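Local coordinates for metallo-beta-lactamase family protein (PDB 2ZO4), which binds two zinc ions in a metallo-beta-lactamase fold and is probably a hydrolase, although its substrate is not established, at residues Ala3-Leu8 with Glu181-Leu186. Sequence-based numbering, arbitrary orientation.
Sequences ALLPGL and EEEGVL
With CG anti to the carbonyl carbon (chi1 -62°) and the chain then extended, Leu5 reaches out to meet Glu183, whose own chi1, with CG likewise anti to the carbonyl carbon, brings CB and CG up to the leucine; a bend at chi2 (89°) then carries the carboxylate carbon somewhat farther from Leu5 CD1 than CG is. One methyl does most of the work: Leu5 CD1 lies 3.9 Å from Glu183 CG and 4.1 Å from Val185 CG2, meeting the acid's methylene and the valine methyl in directions roughly at right angles. The leucine lies at a slant to the glutamate chain, and its run is counter to that of the valine. Deeper in, the second valine methyl is used, Val185 CG1 standing 4.3 Å from Leu8 CD2. Such contacts between loops join the two sheets of the metallo-beta-lactamase αββα sandwich, here well away from the zinc site, where the loop before the edge strand 8-14 of one sheet meets the 181-184 turn and the start of the next-to-outermost strand 185-189 of the other. Each side is shaped by its own backbone. A type II turn from Leu5 to Leu8, with Gly7 at positive phi, is closed by Leu8 N to Leu5 O at 2.9 Å, and a classic bulge sets Leu4 and Leu5 opposite Leu8; across from it, Gly184 and Val185 form a G1 bulge facing Leu180. Leu180 also touches Leu5, while Val185 rests on Val228 and Tyr230 of strand 228-231, and Leu8 on Leu27.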
loop_
_atom_site.group_PDB
_atom_site.type_symbol
_atom_site.label_atom_id
_atom_site.label_comp_id
_atom_site.label_asym_id
_atom_site.label_seq_id
_atom_site.Cartn_x
_atom_site.Cartn_y
_atom_site.Cartn_z
ATOM N N ALA A 3 -20.046 -13.375 -0.785
ATOM C CA ALA A 3 -19.205 -14.294 0.037
ATOM C C ALA A 3 -18.133 -14.998 -0.796
ATOM O O ALA A 3 -18.437 -15.861 -1.625
ATOM C CB ALA A 3 -20.074 -15.304 0.766
ATOM N N LEU A 4 -16.877 -14.619 -0.566
ATOM C CA LEU A 4 -15.736 -15.205 -1.266
ATOM C C LEU A 4 -15.433 -16.594 -0.709
ATOM O O LEU A 4 -15.073 -17.511 -1.449
ATOM C CB LEU A 4 -14.509 -14.289 -1.151
ATOM C CG LEU A 4 -14.663 -12.830 -1.603
ATOM C CD1 LEU A 4 -13.395 -12.048 -1.306
ATOM C CD2 LEU A 4 -15.029 -12.717 -3.080
ATOM N N LEU A 5 -15.567 -16.716 0.608
ATOM C CA LEU A 5 -15.591 -17.990 1.316
ATOM C C LEU A 5 -16.665 -17.800 2.381
ATOM O O LEU A 5 -17.031 -16.659 2.667
ATOM C CB LEU A 5 -14.244 -18.274 1.994
ATOM C CG LEU A 5 -12.939 -18.442 1.208
ATOM C CD1 LEU A 5 -11.777 -18.582 2.182
ATOM C CD2 LEU A 5 -12.988 -19.646 0.267
ATOM N N PRO A 6 -17.182 -18.898 2.972
ATOM C CA PRO A 6 -18.107 -18.675 4.085
ATOM C C PRO A 6 -17.428 -17.839 5.167
ATOM O O PRO A 6 -16.334 -18.182 5.618
ATOM C CB PRO A 6 -18.402 -20.092 4.597
ATOM C CG PRO A 6 -18.139 -20.975 3.435
ATOM C CD PRO A 6 -16.991 -20.336 2.698
ATOM N N GLY A 7 -18.059 -16.731 5.546
ATOM C CA GLY A 7 -17.491 -15.821 6.538
ATOM C C GLY A 7 -16.355 -14.939 6.037
ATOM O O GLY A 7 -15.591 -14.408 6.840
ATOM N N LEU A 8 -16.237 -14.792 4.716
ATOM C CA LEU A 8 -15.296 -13.847 4.105
ATOM C C LEU A 8 -15.989 -13.075 2.985
ATOM O O LEU A 8 -16.419 -13.667 1.992
ATOM C CB LEU A 8 -14.037 -14.561 3.583
ATOM C CG LEU A 8 -13.029 -13.761 2.735
ATOM C CD1 LEU A 8 -12.243 -12.754 3.569
ATOM C CD2 LEU A 8 -12.068 -14.684 2.004
ATOM N N GLU A 181 -3.679 -20.217 4.265
ATOM C CA GLU A 181 -2.840 -21.260 3.683
ATOM C C GLU A 181 -3.608 -22.501 3.238
ATOM O O GLU A 181 -3.342 -23.037 2.160
ATOM C CB GLU A 181 -1.713 -21.644 4.650
ATOM C CG GLU A 181 -0.680 -20.540 4.849
ATOM C CD GLU A 181 0.455 -20.930 5.782
ATOM O OE1 GLU A 181 0.232 -21.725 6.723
ATOM O OE2 GLU A 181 1.573 -20.423 5.573
ATOM N N GLU A 182 -4.556 -22.953 4.056
ATOM C CA GLU A 182 -5.330 -24.142 3.709
ATOM C C GLU A 182 -6.180 -23.898 2.459
ATOM O O GLU A 182 -6.189 -24.717 1.537
ATOM C CB GLU A 182 -6.196 -24.607 4.882
ATOM C CG GLU A 182 -6.890 -25.946 4.618
ATOM C CD GLU A 182 -7.598 -26.509 5.837
ATOM O OE1 GLU A 182 -8.111 -25.715 6.659
ATOM O OE2 GLU A 182 -7.644 -27.754 5.968
ATOM N N GLU A 183 -6.857 -22.754 2.431
ATOM C CA GLU A 183 -7.741 -22.384 1.331
ATOM C C GLU A 183 -6.966 -21.905 0.100
ATOM O O GLU A 183 -7.473 -21.958 -1.026
ATOM C CB GLU A 183 -8.729 -21.302 1.788
ATOM C CG GLU A 183 -9.639 -21.709 2.954
ATOM C CD GLU A 183 -9.054 -21.410 4.337
ATOM O OE1 GLU A 183 -7.822 -21.276 4.473
ATOM O OE2 GLU A 183 -9.840 -21.311 5.304
ATOM N N GLY A 184 -5.738 -21.435 0.320
ATOM C CA GLY A 184 -4.897 -20.921 -0.761
ATOM C C GLY A 184 -5.375 -19.560 -1.223
ATOM O O GLY A 184 -5.141 -19.164 -2.362
ATOM N N VAL A 185 -6.057 -18.853 -0.325
ATOM C CA VAL A 185 -6.629 -17.545 -0.624
ATOM C C VAL A 185 -5.712 -16.466 -0.051
ATOM O O VAL A 185 -5.419 -16.459 1.152
ATOM C CB VAL A 185 -8.069 -17.413 -0.060
ATOM C CG1 VAL A 185 -8.554 -15.960 -0.123
ATOM C CG2 VAL A 185 -9.028 -18.336 -0.820
ATOM N N LEU A 186 -5.249 -15.580 -0.934
ATOM C CA LEU A 186 -4.346 -14.498 -0.560
ATOM C C LEU A 186 -5.082 -13.172 -0.518
ATOM O O LEU A 186 -5.679 -12.752 -1.512
ATOM C CB LEU A 186 -3.177 -14.405 -1.549
ATOM C CG LEU A 186 -2.164 -13.259 -1.375
ATOM C CD1 LEU A 186 -1.425 -13.352 -0.039
ATOM C CD2 LEU A 186 -1.170 -13.228 -2.530
#